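Local coordinates for cucumber basic protein (Cucumis sativus, PDB 2CBP) that probably carries electrons as a plant blue copper protein of the phytocyanin family, holding one type 1 copper ion, at residues W11-R25 with H84-L96. Residues are numbered along the deposited sequence; the frame is centred on the assembly and turned at random.
With CU (copper (II) ion), chain B.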
loop_
_atom_site.group_PDB
_atom_site.type_symbol
_atom_site.label_atom_id
_atom_site.label_comp_id
_atom_site.label_asym_id
_atom_site.label_seq_id
_atom_site.Cartn_x
_atom_site.Cartn_y
_atom_site.Cartn_z
ATOM N N TRP A 11 -0.471 -4.351 7.771
ATOM C CA TRP A 11 -1.317 -3.923 6.622
ATOM C C TRP A 11 -2.736 -4.376 6.962
ATOM O O TRP A 11 -3.003 -5.570 6.981
ATOM C CB TRP A 11 -0.759 -4.460 5.336
ATOM C CG TRP A 11 -1.431 -4.257 4.038
ATOM C CD1 TRP A 11 -1.757 -5.211 3.133
ATOM C CD2 TRP A 11 -1.836 -3.007 3.454
ATOM N NE1 TRP A 11 -2.337 -4.664 1.990
ATOM C CE2 TRP A 11 -2.391 -3.299 2.186
ATOM C CE3 TRP A 11 -1.756 -1.690 3.881
ATOM C CZ2 TRP A 11 -2.886 -2.314 1.348
ATOM C CZ3 TRP A 11 -2.247 -0.697 3.034
ATOM C CH2 TRP A 11 -2.807 -1.008 1.804
ATOM N N THR A 12 -3.557 -3.379 7.247
ATOM C CA THR A 12 -4.952 -3.658 7.648
ATOM C C THR A 12 -5.886 -2.528 7.297
ATOM O O THR A 12 -5.496 -1.574 6.588
ATOM C CB THR A 12 -4.869 -3.973 9.154
ATOM O OG1 THR A 12 -6.133 -4.494 9.491
ATOM C CG2 THR A 12 -4.503 -2.754 9.994
ATOM N N PHE A 13 -7.114 -2.620 7.774
ATOM C CA PHE A 13 -8.184 -1.650 7.551
ATOM C C PHE A 13 -7.921 -0.290 8.193
ATOM O O PHE A 13 -7.150 -0.177 9.153
ATOM C CB PHE A 13 -9.526 -2.211 8.060
ATOM C CG PHE A 13 -9.944 -3.517 7.451
ATOM C CD1 PHE A 13 -10.566 -3.550 6.210
ATOM C CD2 PHE A 13 -9.724 -4.716 8.139
ATOM C CE1 PHE A 13 -10.965 -4.759 5.642
ATOM C CE2 PHE A 13 -10.117 -5.938 7.587
ATOM C CZ PHE A 13 -10.738 -5.945 6.327
ATOM N N ASN A 14 -8.601 0.703 7.642
ATOM C CA ASN A 14 -8.493 2.093 8.139
ATOM C C ASN A 14 -7.026 2.397 8.482
ATOM O O ASN A 14 -6.689 2.594 9.669
ATOM C CB ASN A 14 -9.415 2.315 9.337
ATOM C CG ASN A 14 -10.894 2.414 9.074
ATOM O OD1 ASN A 14 -11.690 1.506 9.398
ATOM N ND2 ASN A 14 -11.307 3.544 8.489
ATOM N N THR A 15 -6.199 2.440 7.448
ATOM C CA THR A 15 -4.770 2.689 7.601
ATOM C C THR A 15 -4.211 3.833 6.769
ATOM O O THR A 15 -2.998 4.112 6.825
ATOM C CB THR A 15 -4.050 1.366 7.175
ATOM O OG1 THR A 15 -2.717 1.637 7.519
ATOM C CG2 THR A 15 -4.259 1.070 5.708
ATOM N N GLU A 16 -5.062 4.434 6.002
ATOM C CA GLU A 16 -4.779 5.529 5.075
ATOM C C GLU A 16 -3.951 6.625 5.713
ATOM O O GLU A 16 -3.202 7.366 5.052
ATOM C CB GLU A 16 -6.100 6.107 4.596
ATOM C CG GLU A 16 -6.266 6.721 3.227
ATOM C CD GLU A 16 -7.707 7.063 2.890
ATOM O OE1 GLU A 16 -8.647 6.457 3.377
ATOM O OE2 GLU A 16 -7.793 8.054 2.047
ATOM N N SER A 17 -4.085 6.729 7.011
ATOM C CA SER A 17 -3.442 7.699 7.882
ATOM C C SER A 17 -1.987 7.472 8.222
ATOM O O SER A 17 -1.252 8.432 8.574
ATOM C CB SER A 17 -4.311 7.680 9.179
ATOM O OG SER A 17 -4.930 6.384 9.267
ATOM N N TRP A 18 -1.554 6.233 8.126
ATOM C CA TRP A 18 -0.204 5.784 8.458
ATOM C C TRP A 18 0.918 6.637 7.890
ATOM O O TRP A 18 1.859 6.992 8.633
ATOM C CB TRP A 18 -0.024 4.262 8.184
ATOM C CG TRP A 18 1.374 3.863 8.491
ATOM C CD1 TRP A 18 1.949 3.573 9.691
ATOM C CD2 TRP A 18 2.427 3.774 7.505
ATOM N NE1 TRP A 18 3.286 3.280 9.514
ATOM C CE2 TRP A 18 3.604 3.400 8.210
ATOM C CE3 TRP A 18 2.470 3.960 6.141
ATOM C CZ2 TRP A 18 4.820 3.205 7.557
ATOM C CZ3 TRP A 18 3.685 3.752 5.496
ATOM C CH2 TRP A 18 4.822 3.392 6.184
ATOM N N PRO A 19 0.862 6.999 6.631
ATOM C CA PRO A 19 1.863 7.809 5.956
ATOM C C PRO A 19 2.055 9.201 6.547
ATOM O O PRO A 19 3.102 9.822 6.340
ATOM C CB PRO A 19 1.325 7.936 4.514
ATOM C CG PRO A 19 0.488 6.668 4.309
ATOM C CD PRO A 19 -0.224 6.601 5.672
ATOM N N LYS A 20 1.049 9.654 7.253
ATOM C CA LYS A 20 1.034 10.978 7.861
ATOM C C LYS A 20 2.241 11.196 8.766
ATOM O O LYS A 20 2.502 10.467 9.732
ATOM C CB LYS A 20 -0.270 11.260 8.608
ATOM C CG LYS A 20 -0.373 12.718 9.034
ATOM C CD LYS A 20 -1.428 13.027 10.068
ATOM C CE LYS A 20 -1.257 14.427 10.653
ATOM N NZ LYS A 20 0.040 14.547 11.383
ATOM N N GLY A 21 2.984 12.234 8.404
ATOM C CA GLY A 21 4.174 12.680 9.093
ATOM C C GLY A 21 5.446 11.939 8.762
ATOM O O GLY A 21 6.452 12.100 9.504
ATOM N N LYS A 22 5.423 11.149 7.697
ATOM C CA LYS A 22 6.654 10.404 7.301
ATOM C C LYS A 22 7.198 11.038 6.045
ATOM O O LYS A 22 6.446 11.544 5.199
ATOM C CB LYS A 22 6.382 8.931 7.171
ATOM C CG LYS A 22 5.724 8.439 8.505
ATOM C CD LYS A 22 5.668 6.930 8.501
ATOM C CE LYS A 22 5.229 6.341 9.806
ATOM N NZ LYS A 22 3.926 6.859 10.261
ATOM N N ARG A 23 8.504 11.027 5.952
ATOM C CA ARG A 23 9.221 11.601 4.790
ATOM C C ARG A 23 9.977 10.463 4.130
ATOM O O ARG A 23 10.957 9.945 4.700
ATOM C CB ARG A 23 10.126 12.759 5.198
ATOM N N PHE A 24 9.483 10.098 2.955
ATOM C CA PHE A 24 10.085 8.994 2.199
ATOM C C PHE A 24 11.065 9.503 1.147
ATOM O O PHE A 24 10.946 10.617 0.625
ATOM C CB PHE A 24 8.988 8.085 1.593
ATOM C CG PHE A 24 7.976 7.569 2.591
ATOM C CD1 PHE A 24 8.280 6.458 3.391
ATOM C CD2 PHE A 24 6.745 8.181 2.737
ATOM C CE1 PHE A 24 7.360 5.993 4.334
ATOM C CE2 PHE A 24 5.796 7.714 3.662
ATOM C CZ PHE A 24 6.114 6.622 4.458
ATOM N N ARG A 25 12.014 8.643 0.846
ATOM C CA ARG A 25 13.046 8.890 -0.155
ATOM C C ARG A 25 13.000 7.766 -1.189
ATOM O O ARG A 25 12.642 6.632 -0.840
ATOM C CB ARG A 25 14.453 8.943 0.404
ATOM C CG ARG A 25 14.900 10.258 0.988
ATOM C CD ARG A 25 16.319 10.177 1.430
ATOM N NE ARG A 25 17.300 9.808 0.452
ATOM C CZ ARG A 25 17.879 8.671 0.104
ATOM N NH1 ARG A 25 17.620 7.495 0.680
ATOM N NH2 ARG A 25 18.800 8.662 -0.884
ATOM N N HIS A 84 -12.413 -3.836 0.829
ATOM C CA HIS A 84 -11.247 -3.435 1.668
ATOM C C HIS A 84 -10.779 -2.013 1.379
ATOM O O HIS A 84 -10.524 -1.280 2.352
ATOM C CB HIS A 84 -10.135 -4.459 1.554
ATOM C CG HIS A 84 -10.448 -5.785 2.221
ATOM N ND1 HIS A 84 -9.474 -6.521 2.837
ATOM C CD2 HIS A 84 -11.644 -6.440 2.336
ATOM C CE1 HIS A 84 -10.049 -7.599 3.280
ATOM N NE2 HIS A 84 -11.357 -7.605 3.020
ATOM N N CYS A 85 -10.666 -1.704 0.087
ATOM C CA CYS A 85 -10.221 -0.358 -0.336
ATOM C C CYS A 85 -11.198 0.669 0.224
ATOM O O CYS A 85 -10.819 1.710 0.769
ATOM C CB CYS A 85 -10.079 -0.290 -1.847
ATOM S SG CYS A 85 -9.517 1.298 -2.467
ATOM N N GLN A 86 -12.474 0.346 0.080
ATOM C CA GLN A 86 -13.586 1.191 0.556
ATOM C C GLN A 86 -13.597 1.360 2.057
ATOM O O GLN A 86 -14.231 2.288 2.605
ATOM C CB GLN A 86 -14.902 0.576 0.087
ATOM C CG GLN A 86 -15.050 0.584 -1.411
ATOM C CD GLN A 86 -14.446 -0.591 -2.118
ATOM O OE1 GLN A 86 -13.849 -1.499 -1.549
ATOM N NE2 GLN A 86 -14.611 -0.590 -3.430
ATOM N N SER A 87 -12.892 0.466 2.750
ATOM C CA SER A 87 -12.833 0.510 4.212
ATOM C C SER A 87 -11.558 1.185 4.692
ATOM O O SER A 87 -11.291 1.102 5.919
ATOM C CB SER A 87 -12.951 -0.886 4.822
ATOM O OG SER A 87 -14.138 -1.545 4.440
ATOM N N GLY A 88 -10.813 1.781 3.772
ATOM C CA GLY A 88 -9.563 2.464 4.207
ATOM C C GLY A 88 -8.288 1.676 4.154
ATOM O O GLY A 88 -7.266 2.054 4.770
ATOM N N MET A 89 -8.327 0.574 3.412
ATOM C CA MET A 89 -7.145 -0.303 3.240
ATOM C C MET A 89 -6.448 0.142 1.941
ATOM O O MET A 89 -6.523 -0.441 0.878
ATOM C CB MET A 89 -7.517 -1.771 3.302
ATOM C CG MET A 89 -6.294 -2.634 3.358
ATOM S SD MET A 89 -6.658 -4.275 4.043
ATOM C CE MET A 89 -4.925 -4.884 4.010
ATOM N N LYS A 90 -5.805 1.310 2.110
ATOM C CA LYS A 90 -5.073 1.982 1.031
ATOM C C LYS A 90 -4.146 3.047 1.608
ATOM O O LYS A 90 -4.424 3.595 2.686
ATOM C CB LYS A 90 -6.075 2.691 0.073
ATOM C CG LYS A 90 -6.877 3.727 0.820
ATOM C CD LYS A 90 -7.542 4.815 0.081
ATOM C CE LYS A 90 -8.540 4.455 -0.951
ATOM N NZ LYS A 90 -9.289 5.685 -1.401
ATOM N N ILE A 91 -3.047 3.289 0.885
ATOM C CA ILE A 91 -2.078 4.305 1.297
ATOM C C ILE A 91 -1.511 4.986 0.055
ATOM O O ILE A 91 -1.353 4.422 -1.032
ATOM C CB ILE A 91 -0.921 3.853 2.174
ATOM C CG1 ILE A 91 -0.170 2.727 1.498
ATOM C CG2 ILE A 91 -1.389 3.473 3.573
ATOM C CD1 ILE A 91 1.141 2.243 2.127
ATOM N N ALA A 92 -1.176 6.257 0.308
ATOM C CA ALA A 92 -0.551 7.077 -0.746
ATOM C C ALA A 92 0.760 7.625 -0.109
ATOM O O ALA A 92 0.722 8.114 1.005
ATOM C CB ALA A 92 -1.445 8.157 -1.265
ATOM N N VAL A 93 1.832 7.506 -0.901
ATOM C CA VAL A 93 3.139 8.008 -0.432
ATOM C C VAL A 93 3.821 8.796 -1.556
ATOM O O VAL A 93 3.541 8.601 -2.750
ATOM C CB VAL A 93 4.001 6.852 0.099
ATOM C CG1 VAL A 93 3.267 5.931 1.066
ATOM C CG2 VAL A 93 4.623 6.029 -1.016
ATOM N N ASN A 94 4.724 9.655 -1.123
ATOM C CA ASN A 94 5.535 10.466 -2.059
ATOM C C ASN A 94 7.012 10.267 -1.645
ATOM O O ASN A 94 7.308 10.523 -0.474
ATOM C CB ASN A 94 5.167 11.937 -2.092
ATOM C CG ASN A 94 5.990 12.648 -3.192
ATOM O OD1 ASN A 94 5.909 12.275 -4.358
ATOM N ND2 ASN A 94 6.735 13.666 -2.785
ATOM N N ALA A 95 7.790 9.840 -2.624
ATOM C CA ALA A 95 9.219 9.625 -2.356
ATOM C C ALA A 95 10.030 10.734 -3.035
ATOM O O ALA A 95 9.903 10.950 -4.246
ATOM C CB ALA A 95 9.654 8.249 -2.792
ATOM N N LEU A 96 10.831 11.383 -2.190
ATOM C CA LEU A 96 11.690 12.477 -2.696
ATOM C C LEU A 96 12.984 11.883 -3.252
ATOM O O LEU A 96 13.574 12.618 -4.070
ATOM C CB LEU A 96 11.889 13.487 -1.599
ATOM C CG LEU A 96 10.661 14.312 -1.217
ATOM C CD1 LEU A 96 10.985 15.151 -0.027
ATOM C CD2 LEU A 96 10.192 15.169 -2.383
ATOM O OXT LEU A 96 13.394 10.758 -2.911
HETATM CU CU CU B . -7.546 -6.287 2.645
HETATM O O HOH W 1 -2.678 7.669 2.516
HETATM O O HOH W 2 -9.477 8.381 -0.912
HETATM O O HOH W 3 7.508 11.952 1.633
#
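Met89 and His84, two of the four copper ligands, meet the aromatic side chains of Trp11 and Phe13 across this contact. Met89 points its CG away from its own amide nitrogen (chi1 -170°) and runs on extended, which carries SD to the copper while CE settles over one face of the Trp11 indole, 3.2 Å from the centroid of the five-membered ring, a CH-pi contact. SD lies farther off, above both the Trp11 and Phe13 rings, in two Met-aromatic contacts. Phe13 turns its edge onto the face of His84, with CE1 over the middle of the imidazole and the planes at 54°; His84 ND1 holds the copper, and His39 and Cys79 complete the site. Replacing Trp11 with an alanine is likely to open a gap beside Met89 CE, leaving the Met89 methyl without the ring it rests on, and strip Asn40 O of its indole N-H donor.

Backbone bonds tie the loop down. Asn14 N reaches Ser87 O (3.2 Å), and Thr15 N points almost straight at Gly88 O (2.9 Å, N-H...O 179°). Near the C-terminus, Leu96 N gives an equally straight bond to Phe24 O (2.9 Å). One water links Glu16 O to Ala92 N, another Phe24 N to Asn94 O.

Apolar packing fills the middle: Pro19 CG rests on Ile91 CG2 (3.8 Å), and the Phe24 side chain crosses that of Val93 at about a right angle, CD2 4.0 Å from Val93 CB. Alongside, the Glu16 and Lys90 chains run the same way, Glu16 CD 3.6 Å from Lys90 CD, while Lys90 NZ bonds to Phe49 O.

The loop 11-25 borders strand 90-95, which pairs with strand 73-78 at the edge of its antiparallel sheet; Phe24 and Ile91 both pack on Leu30 of strand 29-33, in the other sheet.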